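Local coordinates for chitinase A (PDB 4MNK), which probably hydrolyses chitin as a plant class V chitinase of glycoside hydrolase family 18, and is caught here with N-acetylglucosamine oligomers bound, at residues R83-F86 with A87-N90; N90-A93 with S94-Q97; D193-G196 with S197-F201; I274-F277 with I278-G281; G303-N306 with Q307-A311. All coordinates share one frame; numbering follows the deposited sequence.

Contact 1 (R83-F86 with A87-N90); sequences RDNF and AKLN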
loop_
_atom_site.group_PDB
_atom_site.type_symbol
_atom_site.label_atom_id
_atom_site.label_comp_id
_atom_site.label_asym_id
_atom_site.label_seq_id
_atom_site.Cartn_x
_atom_site.Cartn_y
_atom_site.Cartn_z
ATOM N N ARG A 83 -6.969 4.241 12.949
ATOM C CA ARG A 83 -7.864 3.129 13.260
ATOM C C ARG A 83 -8.934 3.548 14.277
ATOM O O ARG A 83 -10.115 3.242 14.103
ATOM C CB ARG A 83 -7.064 1.926 13.766
ATOM C CG ARG A 83 -7.887 0.666 14.003
ATOM C CD ARG A 83 -7.139 -0.308 14.899
ATOM N NE ARG A 83 -6.782 0.311 16.175
ATOM C CZ ARG A 83 -5.833 -0.134 16.994
ATOM N NH1 ARG A 83 -5.121 -1.212 16.687
ATOM N NH2 ARG A 83 -5.590 0.511 18.127
ATOM N N ASP A 84 -8.513 4.260 15.322
ATOM C CA ASP A 84 -9.430 4.774 16.345
ATOM C C ASP A 84 -10.472 5.705 15.736
ATOM O O ASP A 84 -11.657 5.626 16.070
ATOM C CB ASP A 84 -8.668 5.534 17.439
ATOM C CG ASP A 84 -7.743 4.644 18.256
ATOM O OD1 ASP A 84 -7.844 3.402 18.176
ATOM O OD2 ASP A 84 -6.901 5.208 18.983
ATOM N N ASN A 85 -10.021 6.586 14.844
ATOM C CA ASN A 85 -10.903 7.535 14.183
ATOM C C ASN A 85 -11.924 6.867 13.265
ATOM O O ASN A 85 -13.094 7.239 13.284
ATOM C CB ASN A 85 -10.098 8.607 13.446
ATOM C CG ASN A 85 -9.529 9.653 14.383
ATOM O OD1 ASN A 85 -9.958 9.773 15.530
ATOM N ND2 ASN A 85 -8.560 10.419 13.897
ATOM N N PHE A 86 -11.493 5.880 12.479
ATOM C CA PHE A 86 -12.427 5.103 11.659
ATOM C C PHE A 86 -13.466 4.387 12.522
ATOM O O PHE A 86 -14.650 4.363 12.185
ATOM C CB PHE A 86 -11.699 4.082 10.782
ATOM C CG PHE A 86 -11.348 4.586 9.406
ATOM C CD1 PHE A 86 -10.017 4.715 9.026
ATOM C CD2 PHE A 86 -12.342 4.908 8.483
ATOM C CE1 PHE A 86 -9.680 5.164 7.752
ATOM C CE2 PHE A 86 -12.014 5.363 7.211
ATOM C CZ PHE A 86 -10.679 5.489 6.846
ATOM N N ALA A 87 -13.023 3.811 13.638
ATOM C CA ALA A 87 -13.926 3.091 14.535
ATOM C C ALA A 87 -14.982 4.023 15.132
ATOM O O ALA A 87 -16.157 3.658 15.222
ATOM C CB ALA A 87 -13.143 2.376 15.626
ATOM N N LYS A 88 -14.572 5.229 15.521
ATOM C CA LYS A 88 -15.510 6.236 16.029
ATOM C C LYS A 88 -16.472 6.688 14.935
ATOM O O LYS A 88 -17.687 6.747 15.143
ATOM C CB LYS A 88 -14.763 7.446 16.593
ATOM C CG LYS A 88 -14.119 7.209 17.950
ATOM C CD LYS A 88 -13.509 8.480 18.528
ATOM C CE LYS A 88 -12.202 8.847 17.840
ATOM N NZ LYS A 88 -11.570 10.054 18.442
ATOM N N LEU A 89 -15.911 6.998 13.768
ATOM C CA LEU A 89 -16.676 7.434 12.608
ATOM C C LEU A 89 -17.766 6.444 12.217
ATOM O O LEU A 89 -18.930 6.817 12.063
ATOM C CB LEU A 89 -15.732 7.636 11.418
ATOM C CG LEU A 89 -16.347 7.756 10.022
ATOM C CD1 LEU A 89 -17.216 8.992 9.895
ATOM C CD2 LEU A 89 -15.247 7.759 8.982
ATOM N N ASN A 90 -17.380 5.183 12.054
ATOM C CA ASN A 90 -18.251 4.209 11.406
ATOM C C ASN A 90 -19.473 3.818 12.235
ATOM O O ASN A 90 -20.452 3.309 11.694
ATOM C CB ASN A 90 -17.450 2.981 10.966
ATOM C CG ASN A 90 -16.407 3.308 9.908
ATOM O OD1 ASN A 90 -16.481 4.342 9.243
ATOM N ND2 ASN A 90 -15.428 2.422 9.748
#

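Contact 2 (N90-A93 with S94-Q97); sequences NSDA and SARQ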
loop_
_atom_site.group_PDB
_atom_site.type_symbol
_atom_site.label_atom_id
_atom_site.label_comp_id
_atom_site.label_asym_id
_atom_site.label_seq_id
_atom_site.Cartn_x
_atom_site.Cartn_y
_atom_site.Cartn_z
ATOM N N ASN A 90 -17.380 5.183 12.054
ATOM C CA ASN A 90 -18.251 4.209 11.406
ATOM C C ASN A 90 -19.473 3.818 12.235
ATOM O O ASN A 90 -20.452 3.309 11.694
ATOM C CB ASN A 90 -17.450 2.981 10.966
ATOM C CG ASN A 90 -16.407 3.308 9.908
ATOM O OD1 ASN A 90 -16.481 4.342 9.243
ATOM N ND2 ASN A 90 -15.428 2.422 9.748
ATOM N N SER A 91 -19.417 4.083 13.539
ATOM C CA SER A 91 -20.521 3.784 14.451
ATOM C C SER A 91 -21.574 4.899 14.503
ATOM O O SER A 91 -22.636 4.727 15.105
ATOM C CB SER A 91 -19.973 3.507 15.854
ATOM O OG SER A 91 -20.990 3.051 16.731
ATOM N N ASP A 92 -21.281 6.028 13.862
ATOM C CA ASP A 92 -22.096 7.239 13.956
ATOM C C ASP A 92 -22.628 7.603 12.565
ATOM O O ASP A 92 -21.884 8.098 11.717
ATOM C CB ASP A 92 -21.216 8.359 14.536
ATOM C CG ASP A 92 -21.962 9.669 14.783
ATOM O OD1 ASP A 92 -21.506 10.419 15.674
ATOM O OD2 ASP A 92 -22.958 9.977 14.097
ATOM N N ALA A 93 -23.917 7.354 12.338
ATOM C CA ALA A 93 -24.549 7.583 11.032
ATOM C C ALA A 93 -24.379 9.011 10.512
ATOM O O ALA A 93 -24.111 9.215 9.325
ATOM C CB ALA A 93 -26.024 7.204 11.076
ATOM N N SER A 94 -24.530 9.991 11.399
ATOM C CA SER A 94 -24.363 11.395 11.028
ATOM C C SER A 94 -22.918 11.691 10.626
ATOM O O SER A 94 -22.673 12.391 9.642
ATOM C CB SER A 94 -24.814 12.319 12.160
ATOM O OG SER A 94 -26.198 12.165 12.424
ATOM N N ALA A 95 -21.969 11.144 11.384
ATOM C CA ALA A 95 -20.550 11.290 11.069
ATOM C C ALA A 95 -20.208 10.662 9.714
ATOM O O ALA A 95 -19.465 11.251 8.928
ATOM C CB ALA A 95 -19.689 10.694 12.175
ATOM N N ARG A 96 -20.764 9.480 9.439
ATOM C CA ARG A 96 -20.546 8.810 8.152
ATOM C C ARG A 96 -21.023 9.681 6.994
ATOM O O ARG A 96 -20.360 9.762 5.961
ATOM C CB ARG A 96 -21.232 7.441 8.104
ATOM C CG ARG A 96 -20.664 6.410 9.079
ATOM C CD ARG A 96 -21.039 4.987 8.681
ATOM N NE ARG A 96 -22.475 4.832 8.450
ATOM C CZ ARG A 96 -23.354 4.439 9.366
ATOM N NH1 ARG A 96 -22.965 4.141 10.602
ATOM N NH2 ARG A 96 -24.636 4.339 9.042
ATOM N N GLN A 97 -22.165 10.341 7.177
ATOM C CA GLN A 97 -22.709 11.243 6.160
ATOM C C GLN A 97 -21.756 12.411 5.885
ATOM O O GLN A 97 -21.507 12.755 4.727
ATOM C CB GLN A 97 -24.095 11.747 6.580
ATOM C CG GLN A 97 -24.908 12.408 5.468
ATOM C CD GLN A 97 -26.385 12.557 5.818
ATOM O OE1 GLN A 97 -26.805 12.285 6.947
ATOM N NE2 GLN A 97 -27.180 12.989 4.844
#

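Contact 3 (D193-G196 with S197-F201); sequences DFHG and SWENF. With NAG (2-acetamido-2-deoxy-beta-D-glucopyranose), chain C; NAG (2-acetamido-2-deoxy-beta-D-glucopyranose), chain B.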
loop_
_atom_site.group_PDB
_atom_site.type_symbol
_atom_site.label_atom_id
_atom_site.label_comp_id
_atom_site.label_asym_id
_atom_site.label_seq_id
_atom_site.Cartn_x
_atom_site.Cartn_y
_atom_site.Cartn_z
ATOM N N ASP A 193 5.457 -6.816 5.127
ATOM C CA ASP A 193 5.555 -6.773 6.589
ATOM C C ASP A 193 5.184 -8.110 7.237
ATOM O O ASP A 193 4.582 -8.150 8.315
ATOM C CB ASP A 193 4.756 -5.595 7.175
ATOM C CG ASP A 193 5.416 -4.248 6.910
ATOM O OD1 ASP A 193 6.641 -4.215 6.654
ATOM O OD2 ASP A 193 4.706 -3.221 6.968
ATOM N N PHE A 194 5.561 -9.200 6.571
ATOM C CA PHE A 194 5.364 -10.549 7.106
ATOM C C PHE A 194 6.362 -10.863 8.209
ATOM O O PHE A 194 6.085 -11.678 9.090
ATOM C CB PHE A 194 5.508 -11.611 6.011
ATOM C CG PHE A 194 4.607 -11.410 4.827
ATOM C CD1 PHE A 194 3.297 -10.971 4.988
ATOM C CD2 PHE A 194 5.060 -11.695 3.546
ATOM C CE1 PHE A 194 2.465 -10.793 3.890
ATOM C CE2 PHE A 194 4.232 -11.523 2.442
ATOM C CZ PHE A 194 2.931 -11.074 2.616
ATOM N N HIS A 195 7.534 -10.234 8.129
ATOM C CA HIS A 195 8.630 -10.463 9.064
ATOM C C HIS A 195 9.376 -9.164 9.300
ATOM O O HIS A 195 9.404 -8.290 8.435
ATOM C CB HIS A 195 9.574 -11.545 8.536
ATOM C CG HIS A 195 8.899 -12.858 8.299
ATOM N ND1 HIS A 195 8.389 -13.628 9.323
ATOM C CD2 HIS A 195 8.625 -13.525 7.154
ATOM C CE1 HIS A 195 7.836 -14.717 8.818
ATOM N NE2 HIS A 195 7.968 -14.680 7.504
ATOM N N GLY A 196 9.960 -9.034 10.485
ATOM C CA GLY A 196 10.632 -7.802 10.875
ATOM C C GLY A 196 11.238 -7.905 12.258
ATOM O O GLY A 196 11.265 -8.985 12.857
ATOM N N SER A 197 11.700 -6.765 12.766
ATOM C CA SER A 197 12.463 -6.694 14.013
ATOM C C SER A 197 11.693 -7.116 15.266
ATOM O O SER A 197 12.289 -7.274 16.335
ATOM C CB SER A 197 13.034 -5.290 14.200
ATOM O OG SER A 197 12.014 -4.309 14.170
ATOM N N TRP A 198 10.381 -7.297 15.132
ATOM C CA TRP A 198 9.563 -7.835 16.220
ATOM C C TRP A 198 9.870 -9.315 16.468
ATOM O O TRP A 198 9.488 -9.871 17.501
ATOM C CB TRP A 198 8.070 -7.620 15.948
ATOM C CG TRP A 198 7.559 -8.267 14.690
ATOM C CD1 TRP A 198 7.082 -9.539 14.558
ATOM C CD2 TRP A 198 7.459 -7.665 13.392
ATOM N NE1 TRP A 198 6.696 -9.771 13.259
ATOM C CE2 TRP A 198 6.916 -8.637 12.522
ATOM C CE3 TRP A 198 7.773 -6.398 12.881
ATOM C CZ2 TRP A 198 6.679 -8.382 11.167
ATOM C CZ3 TRP A 198 7.540 -6.147 11.531
ATOM C CH2 TRP A 198 6.999 -7.137 10.692
ATOM N N GLU A 199 10.556 -9.936 15.510
ATOM C CA GLU A 199 11.040 -11.310 15.626
ATOM C C GLU A 199 12.542 -11.298 15.886
ATOM O O GLU A 199 13.262 -10.449 15.354
ATOM C CB GLU A 199 10.769 -12.089 14.336
ATOM C CG GLU A 199 9.302 -12.211 13.945
ATOM C CD GLU A 199 9.108 -12.528 12.470
ATOM O OE1 GLU A 199 9.893 -12.027 11.639
ATOM O OE2 GLU A 199 8.162 -13.269 12.138
ATOM N N ASN A 200 13.017 -12.250 16.685
ATOM C CA ASN A 200 14.452 -12.371 16.979
ATOM C C ASN A 200 15.231 -13.249 15.982
ATOM O O ASN A 200 16.288 -13.798 16.311
ATOM C CB ASN A 200 14.684 -12.814 18.434
ATOM C CG ASN A 200 13.816 -13.993 18.842
ATOM O OD1 ASN A 200 13.458 -14.838 18.023
ATOM N ND2 ASN A 200 13.480 -14.056 20.127
ATOM N N PHE A 201 14.680 -13.381 14.776
ATOM C CA PHE A 201 15.332 -14.070 13.667
ATOM C C PHE A 201 15.116 -13.266 12.394
ATOM O O PHE A 201 14.097 -12.589 12.254
ATOM C CB PHE A 201 14.764 -15.480 13.478
ATOM C CG PHE A 201 15.105 -16.427 14.591
ATOM C CD1 PHE A 201 16.377 -16.962 14.700
ATOM C CD2 PHE A 201 14.149 -16.789 15.523
ATOM C CE1 PHE A 201 16.691 -17.834 15.724
ATOM C CE2 PHE A 201 14.457 -17.660 16.549
ATOM C CZ PHE A 201 15.729 -18.181 16.650
HETATM C C1 NAG C . 2.916 -8.840 12.309
HETATM C C2 NAG C . 2.350 -7.995 11.166
HETATM C C3 NAG C . 3.142 -6.704 10.947
HETATM C C4 NAG C . 3.421 -5.968 12.256
HETATM C C5 NAG C . 3.912 -6.937 13.340
HETATM C C6 NAG C . 4.085 -6.245 14.691
HETATM C C7 NAG C . 1.237 -9.462 9.547
HETATM C C8 NAG C . 1.347 -10.204 8.247
HETATM N N2 NAG C . 2.307 -8.762 9.932
HETATM O O3 NAG C . 2.425 -5.869 10.062
HETATM O O4 NAG C . 4.388 -4.965 12.025
HETATM O O5 NAG C . 3.036 -8.048 13.477
HETATM O O6 NAG C . 2.840 -5.790 15.175
HETATM O O7 NAG C . 0.197 -9.523 10.208
HETATM C C1 NAG B . 2.212 -13.881 13.834
HETATM C C2 NAG B . 1.943 -12.821 14.902
HETATM C C3 NAG B . 1.669 -11.444 14.288
HETATM C C4 NAG B . 2.619 -11.078 13.143
HETATM C C5 NAG B . 2.766 -12.277 12.196
HETATM C C6 NAG B . 3.739 -12.039 11.045
HETATM C C7 NAG B . 0.928 -13.782 16.914
HETATM C C8 NAG B . -0.352 -14.137 17.611
HETATM N N2 NAG B . 0.805 -13.223 15.710
HETATM O O1 NAG B . 2.681 -15.062 14.447
HETATM O O3 NAG B . 1.722 -10.455 15.293
HETATM O O4 NAG B . 2.045 -9.981 12.462
HETATM O O5 NAG B . 3.187 -13.419 12.920
HETATM O O6 NAG B . 5.048 -11.839 11.534
HETATM O O7 NAG B . 2.008 -14.008 17.458
#

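Contact 4 (I274-F277 with I278-G281); sequences IQNF and IRGG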
loop_
_atom_site.group_PDB
_atom_site.type_symbol
_atom_site.label_atom_id
_atom_site.label_comp_id
_atom_site.label_asym_id
_atom_site.label_seq_id
_atom_site.Cartn_x
_atom_site.Cartn_y
_atom_site.Cartn_z
ATOM N N ILE A 274 19.172 1.026 0.751
ATOM C CA ILE A 274 19.696 -0.333 0.598
ATOM C C ILE A 274 20.732 -0.392 -0.528
ATOM O O ILE A 274 21.756 -1.066 -0.397
ATOM C CB ILE A 274 18.561 -1.365 0.386
ATOM C CG1 ILE A 274 17.699 -1.450 1.650
ATOM C CG2 ILE A 274 19.126 -2.741 0.025
ATOM C CD1 ILE A 274 16.365 -2.148 1.465
ATOM N N GLN A 275 20.483 0.335 -1.616
ATOM C CA GLN A 275 21.470 0.459 -2.690
ATOM C C GLN A 275 22.763 1.108 -2.192
ATOM O O GLN A 275 23.860 0.664 -2.547
ATOM C CB GLN A 275 20.902 1.232 -3.888
ATOM C CG GLN A 275 19.662 0.603 -4.522
ATOM C CD GLN A 275 19.909 -0.804 -5.032
ATOM O OE1 GLN A 275 20.457 -0.998 -6.116
ATOM N NE2 GLN A 275 19.491 -1.797 -4.255
ATOM N N ASN A 276 22.631 2.142 -1.362
ATOM C CA ASN A 276 23.786 2.769 -0.714
ATOM C C ASN A 276 24.524 1.776 0.185
ATOM O O ASN A 276 25.754 1.728 0.188
ATOM C CB ASN A 276 23.355 3.991 0.107
ATOM C CG ASN A 276 22.788 5.117 -0.748
ATOM O OD1 ASN A 276 23.009 5.178 -1.958
ATOM N ND2 ASN A 276 22.058 6.022 -0.109
ATOM N N PHE A 277 23.755 0.985 0.931
ATOM C CA PHE A 277 24.270 -0.058 1.820
ATOM C C PHE A 277 25.145 -1.043 1.039
ATOM O O PHE A 277 26.268 -1.351 1.455
ATOM C CB PHE A 277 23.073 -0.753 2.484
ATOM C CG PHE A 277 23.422 -1.738 3.573
ATOM C CD1 PHE A 277 22.798 -2.982 3.598
ATOM C CD2 PHE A 277 24.316 -1.418 4.596
ATOM C CE1 PHE A 277 23.072 -3.905 4.608
ATOM C CE2 PHE A 277 24.598 -2.337 5.609
ATOM C CZ PHE A 277 23.976 -3.583 5.612
ATOM N N ILE A 278 24.644 -1.498 -0.109
ATOM C CA ILE A 278 25.371 -2.422 -0.982
ATOM C C ILE A 278 26.626 -1.771 -1.583
ATOM O O ILE A 278 27.705 -2.371 -1.579
ATOM C CB ILE A 278 24.446 -2.993 -2.094
ATOM C CG1 ILE A 278 23.347 -3.870 -1.478
ATOM C CG2 ILE A 278 25.244 -3.790 -3.123
ATOM C CD1 ILE A 278 22.150 -4.100 -2.381
ATOM N N ARG A 279 26.491 -0.547 -2.093
ATOM C CA ARG A 279 27.641 0.176 -2.642
ATOM C C ARG A 279 28.715 0.452 -1.584
ATOM O O ARG A 279 29.901 0.558 -1.906
ATOM C CB ARG A 279 27.201 1.464 -3.347
ATOM C CG ARG A 279 26.765 1.241 -4.794
ATOM C CD ARG A 279 26.456 2.544 -5.518
ATOM N NE ARG A 279 25.043 2.889 -5.408
ATOM C CZ ARG A 279 24.537 3.752 -4.530
ATOM N NH1 ARG A 279 23.233 3.981 -4.518
ATOM N NH2 ARG A 279 25.325 4.388 -3.673
ATOM N N GLY A 280 28.298 0.530 -0.323
ATOM C CA GLY A 280 29.211 0.717 0.795
ATOM C C GLY A 280 29.793 -0.563 1.370
ATOM O O GLY A 280 30.445 -0.532 2.413
ATOM N N GLY A 281 29.557 -1.690 0.701
ATOM C CA GLY A 281 30.198 -2.946 1.083
ATOM C C GLY A 281 29.305 -4.086 1.541
ATOM O O GLY A 281 29.807 -5.172 1.822
#

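Contact 5 (G303-N306 with Q307-A311); sequences GYDN and QQSVA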
loop_
_atom_site.group_PDB
_atom_site.type_symbol
_atom_site.label_atom_id
_atom_site.label_comp_id
_atom_site.label_asym_id
_atom_site.label_seq_id
_atom_site.Cartn_x
_atom_site.Cartn_y
_atom_site.Cartn_z
ATOM N N GLY A 303 16.145 -7.340 4.711
ATOM C CA GLY A 303 15.403 -8.112 3.713
ATOM C C GLY A 303 14.504 -7.186 2.918
ATOM O O GLY A 303 13.854 -6.309 3.490
ATOM N N TYR A 304 14.461 -7.380 1.602
ATOM C CA TYR A 304 13.797 -6.434 0.702
ATOM C C TYR A 304 13.519 -7.083 -0.647
ATOM O O TYR A 304 13.855 -8.250 -0.873
ATOM C CB TYR A 304 14.670 -5.181 0.506
ATOM C CG TYR A 304 16.039 -5.498 -0.058
ATOM C CD1 TYR A 304 16.323 -5.304 -1.412
ATOM C CD2 TYR A 304 17.043 -6.026 0.756
ATOM C CE1 TYR A 304 17.580 -5.619 -1.935
ATOM C CE2 TYR A 304 18.295 -6.342 0.246
ATOM C CZ TYR A 304 18.555 -6.138 -1.095
ATOM O OH TYR A 304 19.802 -6.459 -1.578
ATOM N N ASP A 305 12.901 -6.319 -1.542
ATOM C CA ASP A 305 12.718 -6.742 -2.921
ATOM C C ASP A 305 13.728 -6.056 -3.825
ATOM O O ASP A 305 13.962 -4.851 -3.710
ATOM C CB ASP A 305 11.293 -6.460 -3.394
ATOM C CG ASP A 305 10.324 -7.538 -2.964
ATOM O OD1 ASP A 305 10.462 -8.684 -3.448
ATOM O OD2 ASP A 305 9.430 -7.247 -2.141
ATOM N N ASN A 306 14.335 -6.835 -4.714
ATOM C CA ASN A 306 15.279 -6.284 -5.678
ATOM C C ASN A 306 14.786 -6.448 -7.111
ATOM O O ASN A 306 13.637 -6.830 -7.344
ATOM C CB ASN A 306 16.696 -6.848 -5.473
ATOM C CG ASN A 306 16.837 -8.307 -5.896
ATOM O OD1 ASN A 306 15.884 -8.954 -6.337
ATOM N ND2 ASN A 306 18.047 -8.831 -5.756
ATOM N N GLN A 307 15.657 -6.156 -8.069
ATOM C CA GLN A 307 15.298 -6.193 -9.476
ATOM C C GLN A 307 14.734 -7.559 -9.890
ATOM O O GLN A 307 13.718 -7.645 -10.585
ATOM C CB GLN A 307 16.516 -5.810 -10.325
ATOM C CG GLN A 307 17.015 -4.361 -10.117
ATOM C CD GLN A 307 18.118 -4.197 -9.063
ATOM O OE1 GLN A 307 18.073 -4.776 -7.970
ATOM N NE2 GLN A 307 19.106 -3.367 -9.386
ATOM N N GLN A 308 15.381 -8.625 -9.428
ATOM C CA GLN A 308 14.949 -9.984 -9.741
ATOM C C GLN A 308 13.627 -10.357 -9.068
ATOM O O GLN A 308 12.722 -10.874 -9.723
ATOM C CB GLN A 308 16.035 -10.998 -9.378
ATOM C CG GLN A 308 15.712 -12.414 -9.818
ATOM C CD GLN A 308 16.861 -13.376 -9.616
ATOM O OE1 GLN A 308 17.884 -13.037 -9.019
ATOM N NE2 GLN A 308 16.699 -14.590 -10.123
ATOM N N SER A 309 13.509 -10.096 -7.768
ATOM C CA SER A 309 12.290 -10.487 -7.062
ATOM C C SER A 309 11.071 -9.690 -7.527
ATOM O O SER A 309 9.975 -10.238 -7.596
ATOM C CB SER A 309 12.462 -10.434 -5.540
ATOM O OG SER A 309 12.588 -9.108 -5.069
ATOM N N VAL A 310 11.262 -8.416 -7.874
ATOM C CA VAL A 310 10.157 -7.605 -8.393
ATOM C C VAL A 310 9.665 -8.151 -9.737
ATOM O O VAL A 310 8.461 -8.298 -9.948
ATOM C CB VAL A 310 10.518 -6.099 -8.477
ATOM C CG1 VAL A 310 9.478 -5.324 -9.284
ATOM C CG2 VAL A 310 10.634 -5.510 -7.081
ATOM N N ALA A 311 10.590 -8.474 -10.639
ATOM C CA ALA A 311 10.204 -9.060 -11.922
ATOM C C ALA A 311 9.416 -10.352 -11.713
ATOM O O ALA A 311 8.421 -10.600 -12.389
ATOM C CB ALA A 311 11.419 -9.309 -12.793
HETATM O O HOH W 1 18.956 -10.865 -7.735
#

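Contact 1 (R83-F86 with A87-N90)
Helix 80-90, part of the alpha-helical layer outside the TIM barrel of this family 18 hydrolase, is held over its last two turns by contacts from Phe86 to Leu89 and Asn90 and from Asn85 to Lys88. Four successive i to i+4 backbone bonds run through it, closing with Asn90 N to Phe86 O at 2.9 Å. On the polar side Asn85 and Lys88 lie alongside each other; a bend at chi3 (-75°) turns the lysine chain back, and its NZ reaches Asn85 OD1 at 3.3 Å, a weak hydrogen bond. On the inner side Leu89 CD2 packs 4.1 Å from Phe86 CD2. Asn90 ND2 approaches the same ring carbon, Phe86 CD2, at 4.2 Å, with the amide turned 47° from the ring plane. An alanine in place of Asn90 is likely to open a gap beside the Phe86 ring and against helix 125-149, where the amide now packs. Outside the helix, the Phe86 ring stacks with Tyr119 of strand 114-119, while Leu89 packs on Ala95 and Phe99 of helix 93-110. Asn90 touches Asn130, Phe131 and Leu134 of helix 125-149, which places this turn between a barrel strand and two helices.

Contact 2 (N90-A93 with S94-Q97)
With CG of Asp92 trans to its own nitrogen (chi1 -176°) the carboxylate swings forward over the first helical turn, and a bend at chi3 (-51°) folds the Arg96 chain back toward Asn90. Asp92 OD2 then accepts from Ala95 N at 3.1 Å; the N-H...O angle of 166° is nearly straight, although the donor stands well above the carboxylate plane. CG of the aspartate also rests 3.6 Å from Ala95 CB. This is an N-cap: Asp92 immediately precedes helix 93-110, in the short link from helix 80-90, and its negative charge would be expected to interact favourably with the positive end of the helix dipole. The cap residue's own carbonyl starts the regular pattern, Arg96 N meeting Asp92 O at 2.9 Å. Arg96 NH1 reaches back across the turn to Asn90 O, again at 2.9 Å, in a bent bond with the donor lifted above the carbonyl plane. One face of the guanidinium lies against Ala93, whose CA is 3.8 Å from Arg96 CZ, while Arg96 NE makes a salt bridge with Glu137 of helix 125-149.

Contact 3 (D193-G196 with S197-F201)
O6 of the chain B N-acetylglucosamine is held between two groups of the loop: it donates to Phe194 O at 2.7 Å, and it accepts from Trp198 NE1, at the indole edge, at 3.2 Å and 154°. The loop runs between strand 186-190 and helix 217-227, lines a glycan-binding pocket and folds into a type I beta turn from Gly196 to Glu199, closed by Glu199 N to Gly196 O. A histidine-carboxylate pair braces it. Glu199 OE2 takes a 2.8 Å hydrogen bond from His195 ND1, nearly straight (166°) and directed at the syn lone pair, with the oxygen in the plane of the imidazole. Ring and carboxylate are nearly coplanar. The other carboxylate oxygen, Glu199 OE1, accepts from Gly196 N at 3.2 Å, so both oxygens of one side chain hold consecutive residues of the loop. Trp198, its CG placed between backbone N and carbonyl carbon (chi1 60°), lays its indole between protein and sugar. Gly196 CA sits over one face, 3.6 Å from the centroid of the six-membered ring, a CH-pi contact; a side chain at this glycine would collide with the indole. C5 of the chain C N-acetylglucosamine covers the opposite face, 3.5 Å from Trp198 CE2, as in carbohydrate stacking. Asp193 O accepts from N2 of the chain C sugar, whereas the Asp193 carboxylate turns elsewhere, to a salt bridge with Arg243. Beyond the edge of the Phe194 ring lies the acetyl methyl C8 of the chain C sugar, 3.9 Å from Phe194 CD1.

Contact 4 (I274-F277 with I278-G281)
Asn276 OD1 receives two hydrogen bonds from Arg279 near the C-terminal end of helix 271-279, a helix that finishes in a Schellman motif with Gly281 as the C-prime residue. NH1 of Arg279 lies 2.8 Å from Asn276 OD1 and NH2 of Arg279 lies 3.0 Å from the same oxygen: the guanidinium approaches end-on and grips a single acceptor with both terminal nitrogens. Both bonds are bent, as expected when two donors converge on one atom. The amide and guanidinium planes stand 67° apart. A bend at chi3 (-92°) curls the arginine back over its own helix, bringing the centre of one guanidinium face above Gln275 O. That carbonyl already accepts from Arg279 N, so the cation lies over an occupied acceptor. The other half of the Asn276 amide is also satisfied, its ND2 bonding to Glu273 one turn earlier.

Main-chain donors find acceptors as the helix unwinds. Ile278 N binds Ile274 O, and Gly280 N reaches Asn276 O at 2.9 Å, with a weak second bond to Phe277 O. The Schellman pair follows, Gly281 N to Ile278 O at 3.0 Å and Ala282 N to Phe277 O, while Gly280 O accepts from Lys297 NZ. Gly281 has a phi of 117°, at which a side chain would press on the preceding carbonyl oxygen. The inward face is apolar: Phe277 leans on Val300 and Ala295, and Ile278 on Tyr304. Along that face Ile274 CG2 meets Ile278 CD1 at 4.1 Å.

Contact 5 (G303-N306 with Q307-A311)
The backbone leaves strand 300-304 extended at Asp305 and stays extended through Asn306 before turning helical at Gln307, with Val310 N bonding Asn306 O as the first i to i+4 link. Asn306 and Ser309 form a capping box across this start. Asn306 OD1 accepts from Ser309 N at 3.0 Å, almost straight (172°) and close to the line of the amide C=O. In return Ser309 OG accepts from Asn306 N at 2.9 Å. For Asn306 this needs CG tucked between backbone N and carbonyl carbon (chi1 72°), which aims the amide oxygen at the helix start. The serine hydroxyl has a second role as donor: Ser309 OG gives its hydrogen to Asp305 OD1 at 2.7 Å, on the anti lone pair, while OD2 of that aspartate makes a salt bridge with Lys313. A single oxygen thus links the last two residues before the helix to its first turn. An alanine in place of Ser309 would probably leave Asn306 N without its acceptor and Asp305 OD1 without this donor, breaking half of the capping box.

On the other branch of the cap, Asn306 ND2 gives a 3.0 Å hydrogen bond to a water, which in turn donates to Gln308 OE1 at 2.7 Å. Apolar packing completes the join, Val310 CG2 lying 3.9 Å from Asp305 CB. Val310 and Asp305 also touch Ile238 of strand 234-247, Tyr304 packs on helix 271-279, and Gln307 and Ala311 face helix 337-346.

Contact 5 is mostly buried, contact 4 lies largely at the surface, and contacts 1, 2 and 3 are intermediate. Contacts 1 and 2 share Asn90 and join consecutive helices, Leu89 CD1 lying 3.3 Å from Ala95 O; one ends a helix and the other caps the next. Contacts 2 and 5 both start helices, but with a carboxylate cap in the first and a reciprocal asparagine-serine box in the second. Contacts 4 and 5 touch through Ile274, Ile278 and Tyr304, far from contact 1, whose centre is about 41 Å from that of contact 4. Contact 3 is a helix-free loop: a carboxylate braces it internally while an indole face and two backbone carbonyls meet bound sugar.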